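Local coordinates for C381 turret protein (Sulfolobus turreted icosahedral virus, PDB 4IND) that forms the turrets of an archaeal icosahedral virus, probably assembling as a pentamer from elongated subunits built of three jelly-roll domains, at residues A[58-72]-A[129-143]. Numbering follows the deposited sequence.
Sequences APVVPLGPNASIIID and IYYIQLPPGLAILEF
With CG1 of I69 anti to the carbonyl carbon (chi1 -67°) and the chain extended beyond it, CD1 of I69 reaches both L134 CD1, at 3.8 Å, and the ring of F143. The F143 side chain already starts toward this strand, and CG anti to the backbone N (chi1 -176°) sets its ring against I69 and I71, CZ meeting I71 CD1 at 3.7 Å. F143 belongs to strand 138-147, whereas L134 is diagonal to I69 on the same face of its sheet, so the F143 contacts join two layers, while the I69-L134 contact stays within one. Strands 67-71 and 130-134 run antiparallel, their axes 162° apart, and six backbone bonds link the hydrogen-bonded pairs A67-L134, I69-I132 and I71-Y130.

S68, I70, Y131 and Q133 occupy the other face. I70 CG1 approaches CD1 of Y131 at the ring edge, 3.6 Å away. The Y131 hydroxyl accepts a bond from Q133 NE2 and shares a water with S68 OG, while Q133 OE1 receives ND2 of N66 at 2.8 Å; the two amide planes are well turned from each other. Q133 is thereby held at both ends of its amide. Beyond this face Y131 stacks on Y50 of a neighbouring subunit.

At the far end, P135 to L138 form a type II turn. V61 grips it with two backbone bonds, G137 N to V61 O and V61 N to L138 O (3.0 Å), and I140 N to P59 O, 2.9 Å, continues the pairing. The two strands joined by this turn enter different sheets, since 130-134 pairs with 67-71 whereas 138-147 pairs with 78-88: the facing-sheet arrangement of a jelly-roll sandwich, here the first of the turret protein's three domains.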
loop_
_atom_site.group_PDB
_atom_site.type_symbol
_atom_site.label_atom_id
_atom_site.label_comp_id
_atom_site.label_asym_id
_atom_site.label_seq_id
_atom_site.Cartn_x
_atom_site.Cartn_y
_atom_site.Cartn_z
ATOM N N ALA A 58 18.239 -39.023 -5.499
ATOM C CA ALA A 58 17.409 -38.469 -4.430
ATOM C C ALA A 58 17.196 -39.502 -3.336
ATOM O O ALA A 58 17.303 -40.702 -3.594
ATOM C CB ALA A 58 16.068 -37.993 -5.000
ATOM N N PRO A 59 16.896 -39.043 -2.112
ATOM C CA PRO A 59 16.641 -39.972 -1.001
ATOM C C PRO A 59 15.280 -40.670 -1.174
ATOM O O PRO A 59 14.283 -40.025 -1.529
ATOM C CB PRO A 59 16.646 -39.036 0.228
ATOM C CG PRO A 59 16.142 -37.717 -0.354
ATOM C CD PRO A 59 16.872 -37.639 -1.672
ATOM N N VAL A 60 15.251 -41.981 -0.988
ATOM C CA VAL A 60 14.005 -42.740 -1.044
ATOM C C VAL A 60 13.737 -43.375 0.316
ATOM O O VAL A 60 14.648 -43.932 0.922
ATOM C CB VAL A 60 14.107 -43.876 -2.092
ATOM C CG1 VAL A 60 12.777 -44.639 -2.190
ATOM C CG2 VAL A 60 14.507 -43.310 -3.453
ATOM N N VAL A 61 12.493 -43.314 0.779
ATOM C CA VAL A 61 12.118 -43.979 2.021
ATOM C C VAL A 61 12.182 -45.495 1.823
ATOM O O VAL A 61 11.545 -46.050 0.922
ATOM C CB VAL A 61 10.716 -43.565 2.486
ATOM C CG1 VAL A 61 10.383 -44.259 3.821
ATOM C CG2 VAL A 61 10.627 -42.050 2.624
ATOM N N PRO A 62 12.956 -46.183 2.664
ATOM C CA PRO A 62 13.124 -47.623 2.454
ATOM C C PRO A 62 11.967 -48.422 3.027
ATOM O O PRO A 62 11.132 -47.843 3.729
ATOM C CB PRO A 62 14.408 -47.940 3.231
ATOM C CG PRO A 62 14.478 -46.894 4.284
ATOM C CD PRO A 62 13.833 -45.652 3.724
ATOM N N LEU A 63 11.942 -49.726 2.746
ATOM C CA LEU A 63 10.950 -50.626 3.323
ATOM C C LEU A 63 10.995 -50.523 4.831
ATOM O O LEU A 63 12.075 -50.460 5.416
ATOM C CB LEU A 63 11.236 -52.066 2.920
ATOM C CG LEU A 63 11.020 -52.374 1.445
ATOM C CD1 LEU A 63 11.481 -53.792 1.143
ATOM C CD2 LEU A 63 9.555 -52.188 1.105
ATOM N N GLY A 64 9.826 -50.520 5.461
ATOM C CA GLY A 64 9.751 -50.383 6.904
ATOM C C GLY A 64 8.755 -49.310 7.287
ATOM O O GLY A 64 7.816 -49.044 6.537
ATOM N N PRO A 65 8.948 -48.694 8.462
ATOM C CA PRO A 65 8.010 -47.679 8.942
ATOM C C PRO A 65 8.052 -46.461 8.049
ATOM O O PRO A 65 9.058 -46.235 7.364
ATOM C CB PRO A 65 8.554 -47.333 10.333
ATOM C CG PRO A 65 10.014 -47.718 10.270
ATOM C CD PRO A 65 10.045 -48.937 9.416
ATOM N N ASN A 66 6.979 -45.683 8.049
ATOM C CA ASN A 66 6.991 -44.427 7.338
ATOM C C ASN A 66 8.102 -43.538 7.877
ATOM O O ASN A 66 8.470 -43.623 9.047
ATOM C CB ASN A 66 5.654 -43.701 7.490
ATOM C CG ASN A 66 4.487 -44.466 6.883
ATOM O OD1 ASN A 66 4.667 -45.402 6.085
ATOM N ND2 ASN A 66 3.280 -44.075 7.268
ATOM N N ALA A 67 8.651 -42.696 7.016
ATOM C CA ALA A 67 9.502 -41.596 7.470
ATOM C C ALA A 67 8.593 -40.418 7.822
ATOM O O ALA A 67 7.392 -40.447 7.535
ATOM C CB ALA A 67 10.485 -41.208 6.389
ATOM N N SER A 68 9.159 -39.384 8.442
ATOM C CA SER A 68 8.402 -38.193 8.776
ATOM C C SER A 68 9.224 -36.954 8.509
ATOM O O SER A 68 10.448 -36.979 8.590
ATOM C CB SER A 68 8.010 -38.193 10.256
ATOM O OG SER A 68 7.302 -39.359 10.605
ATOM N N ILE A 69 8.544 -35.864 8.194
ATOM C CA ILE A 69 9.168 -34.561 8.254
ATOM C C ILE A 69 8.512 -33.844 9.425
ATOM O O ILE A 69 7.294 -33.835 9.554
ATOM C CB ILE A 69 8.958 -33.785 6.959
ATOM C CG1 ILE A 69 9.712 -34.480 5.819
ATOM C CG2 ILE A 69 9.473 -32.334 7.114
ATOM C CD1 ILE A 69 9.366 -33.958 4.438
ATOM N N ILE A 70 9.333 -33.285 10.304
ATOM C CA ILE A 70 8.847 -32.629 11.504
ATOM C C ILE A 70 9.622 -31.322 11.696
ATOM O O ILE A 70 10.859 -31.335 11.798
ATOM C CB ILE A 70 9.052 -33.528 12.752
ATOM C CG1 ILE A 70 8.301 -34.863 12.603
ATOM C CG2 ILE A 70 8.559 -32.821 13.998
ATOM C CD1 ILE A 70 8.413 -35.760 13.859
ATOM N N ILE A 71 8.910 -30.200 11.748
ATOM C CA ILE A 71 9.561 -28.903 11.901
ATOM C C ILE A 71 9.036 -28.124 13.103
ATOM O O ILE A 71 7.942 -27.574 13.049
ATOM C CB ILE A 71 9.366 -28.036 10.635
ATOM C CG1 ILE A 71 9.669 -28.859 9.378
ATOM C CG2 ILE A 71 10.266 -26.806 10.682
ATOM C CD1 ILE A 71 9.317 -28.142 8.047
ATOM N N ASP A 72 9.808 -28.058 14.186
ATOM C CA ASP A 72 9.380 -27.223 15.310
ATOM C C ASP A 72 10.248 -25.970 15.453
ATOM O O ASP A 72 10.093 -25.201 16.398
ATOM C CB ASP A 72 9.305 -28.010 16.620
ATOM C CG ASP A 72 10.661 -28.180 17.279
ATOM O OD1 ASP A 72 10.737 -28.255 18.534
ATOM O OD2 ASP A 72 11.666 -28.225 16.535
ATOM N N ILE A 129 3.833 -27.043 15.192
ATOM C CA ILE A 129 4.869 -27.931 14.676
ATOM C C ILE A 129 4.389 -28.618 13.414
ATOM O O ILE A 129 3.360 -29.294 13.439
ATOM C CB ILE A 129 5.207 -28.999 15.722
ATOM C CG1 ILE A 129 5.666 -28.322 17.020
ATOM C CG2 ILE A 129 6.231 -29.969 15.185
ATOM C CD1 ILE A 129 5.618 -29.223 18.234
ATOM N N TYR A 130 5.127 -28.456 12.316
ATOM C CA TYR A 130 4.753 -29.122 11.073
ATOM C C TYR A 130 5.062 -30.620 11.126
ATOM O O TYR A 130 6.098 -31.032 11.643
ATOM C CB TYR A 130 5.461 -28.476 9.862
ATOM C CG TYR A 130 5.072 -29.173 8.577
ATOM C CD1 TYR A 130 3.799 -29.004 8.036
ATOM C CD2 TYR A 130 5.950 -30.037 7.932
ATOM C CE1 TYR A 130 3.423 -29.650 6.871
ATOM C CE2 TYR A 130 5.576 -30.718 6.760
ATOM C CZ TYR A 130 4.317 -30.505 6.235
ATOM O OH TYR A 130 3.934 -31.155 5.084
ATOM N N TYR A 131 4.184 -31.429 10.554
ATOM C CA TYR A 131 4.312 -32.892 10.638
ATOM C C TYR A 131 3.677 -33.560 9.423
ATOM O O TYR A 131 2.526 -33.299 9.103
ATOM C CB TYR A 131 3.599 -33.394 11.886
ATOM C CG TYR A 131 3.605 -34.921 12.038
ATOM C CD1 TYR A 131 4.742 -35.597 12.428
ATOM C CD2 TYR A 131 2.461 -35.660 11.812
ATOM C CE1 TYR A 131 4.737 -36.987 12.581
ATOM C CE2 TYR A 131 2.443 -37.031 11.963
ATOM C CZ TYR A 131 3.581 -37.693 12.348
ATOM O OH TYR A 131 3.574 -39.074 12.493
ATOM N N ILE A 132 4.420 -34.432 8.757
ATOM C CA ILE A 132 3.834 -35.277 7.719
ATOM C C ILE A 132 4.602 -36.596 7.627
ATOM O O ILE A 132 5.826 -36.624 7.757
ATOM C CB ILE A 132 3.790 -34.555 6.345
ATOM C CG1 ILE A 132 2.939 -35.342 5.330
ATOM C CG2 ILE A 132 5.192 -34.305 5.812
ATOM C CD1 ILE A 132 2.717 -34.572 4.023
ATOM N N GLN A 133 3.880 -37.684 7.411
ATOM C CA GLN A 133 4.507 -38.989 7.222
ATOM C C GLN A 133 4.621 -39.302 5.740
ATOM O O GLN A 133 3.748 -38.939 4.943
ATOM C CB GLN A 133 3.707 -40.092 7.924
ATOM C CG GLN A 133 3.732 -40.029 9.432
ATOM C CD GLN A 133 3.152 -41.284 10.068
ATOM O OE1 GLN A 133 3.296 -42.383 9.542
ATOM N NE2 GLN A 133 2.468 -41.117 11.189
ATOM N N LEU A 134 5.702 -39.986 5.377
ATOM C CA LEU A 134 5.961 -40.368 3.998
ATOM C C LEU A 134 6.191 -41.862 3.945
ATOM O O LEU A 134 7.054 -42.374 4.653
ATOM C CB LEU A 134 7.198 -39.620 3.475
ATOM C CG LEU A 134 7.127 -38.092 3.562
ATOM C CD1 LEU A 134 8.476 -37.449 3.275
ATOM C CD2 LEU A 134 6.052 -37.545 2.640
ATOM N N PRO A 135 5.430 -42.575 3.101
ATOM C CA PRO A 135 5.511 -44.044 3.037
ATOM C C PRO A 135 6.733 -44.546 2.274
ATOM O O PRO A 135 7.311 -43.817 1.457
ATOM C CB PRO A 135 4.223 -44.439 2.275
ATOM C CG PRO A 135 3.937 -43.246 1.418
ATOM C CD PRO A 135 4.362 -42.035 2.236
ATOM N N PRO A 136 7.125 -45.801 2.535
ATOM C CA PRO A 136 8.225 -46.474 1.836
ATOM C C PRO A 136 8.105 -46.387 0.316
ATOM O O PRO A 136 7.011 -46.560 -0.241
ATOM C CB PRO A 136 8.084 -47.928 2.293
ATOM C CG PRO A 136 7.459 -47.820 3.640
ATOM C CD PRO A 136 6.485 -46.681 3.535
ATOM N N GLY A 137 9.229 -46.134 -0.355
ATOM C CA GLY A 137 9.231 -46.133 -1.808
ATOM C C GLY A 137 9.077 -44.737 -2.395
ATOM O O GLY A 137 9.276 -44.549 -3.590
ATOM N N LEU A 138 8.727 -43.760 -1.565
ATOM C CA LEU A 138 8.645 -42.375 -2.052
ATOM C C LEU A 138 10.042 -41.763 -2.065
ATOM O O LEU A 138 10.751 -41.783 -1.057
ATOM C CB LEU A 138 7.750 -41.527 -1.156
ATOM C CG LEU A 138 6.288 -41.302 -1.487
ATOM C CD1 LEU A 138 5.798 -40.077 -0.711
ATOM C CD2 LEU A 138 6.049 -41.149 -3.001
ATOM N N ALA A 139 10.450 -41.255 -3.216
ATOM C CA ALA A 139 11.651 -40.442 -3.325
ATOM C C ALA A 139 11.262 -38.991 -3.005
ATOM O O ALA A 139 10.229 -38.507 -3.478
ATOM C CB ALA A 139 12.185 -40.536 -4.761
ATOM N N ILE A 140 12.084 -38.304 -2.215
ATOM C CA ILE A 140 11.832 -36.903 -1.899
ATOM C C ILE A 140 12.812 -36.021 -2.661
ATOM O O ILE A 140 14.009 -36.045 -2.393
ATOM C CB ILE A 140 11.971 -36.658 -0.392
ATOM C CG1 ILE A 140 11.226 -37.745 0.385
ATOM C CG2 ILE A 140 11.471 -35.271 -0.015
ATOM C CD1 ILE A 140 11.579 -37.802 1.865
ATOM N N LEU A 141 12.305 -35.236 -3.611
ATOM C CA LEU A 141 13.191 -34.479 -4.505
ATOM C C LEU A 141 13.432 -33.033 -4.057
ATOM O O LEU A 141 14.557 -32.522 -4.174
ATOM C CB LEU A 141 12.669 -34.477 -5.949
ATOM C CG LEU A 141 12.245 -35.776 -6.634
ATOM C CD1 LEU A 141 12.284 -35.619 -8.156
ATOM C CD2 LEU A 141 13.080 -36.939 -6.204
ATOM N N GLU A 142 12.377 -32.374 -3.588
ATOM C CA GLU A 142 12.473 -30.968 -3.165
ATOM C C GLU A 142 11.511 -30.725 -2.027
ATOM O O GLU A 142 10.493 -31.378 -1.928
ATOM C CB GLU A 142 12.153 -29.993 -4.302
ATOM C CG GLU A 142 13.087 -30.032 -5.503
ATOM C CD GLU A 142 12.582 -29.151 -6.670
ATOM O OE1 GLU A 142 12.430 -29.690 -7.791
ATOM O OE2 GLU A 142 12.372 -27.926 -6.479
ATOM N N PHE A 143 11.841 -29.773 -1.165
ATOM C CA PHE A 143 10.949 -29.390 -0.085
ATOM C C PHE A 143 11.008 -27.881 -0.013
ATOM O O PHE A 143 12.093 -27.313 0.153
ATOM C CB PHE A 143 11.392 -30.001 1.241
ATOM C CG PHE A 143 10.443 -29.720 2.393
ATOM C CD1 PHE A 143 9.338 -30.526 2.621
ATOM C CD2 PHE A 143 10.665 -28.624 3.229
ATOM C CE1 PHE A 143 8.470 -30.262 3.678
ATOM C CE2 PHE A 143 9.818 -28.346 4.286
ATOM C CZ PHE A 143 8.723 -29.168 4.525
HETATM O O HOH W 1 5.963 -40.100 13.031
#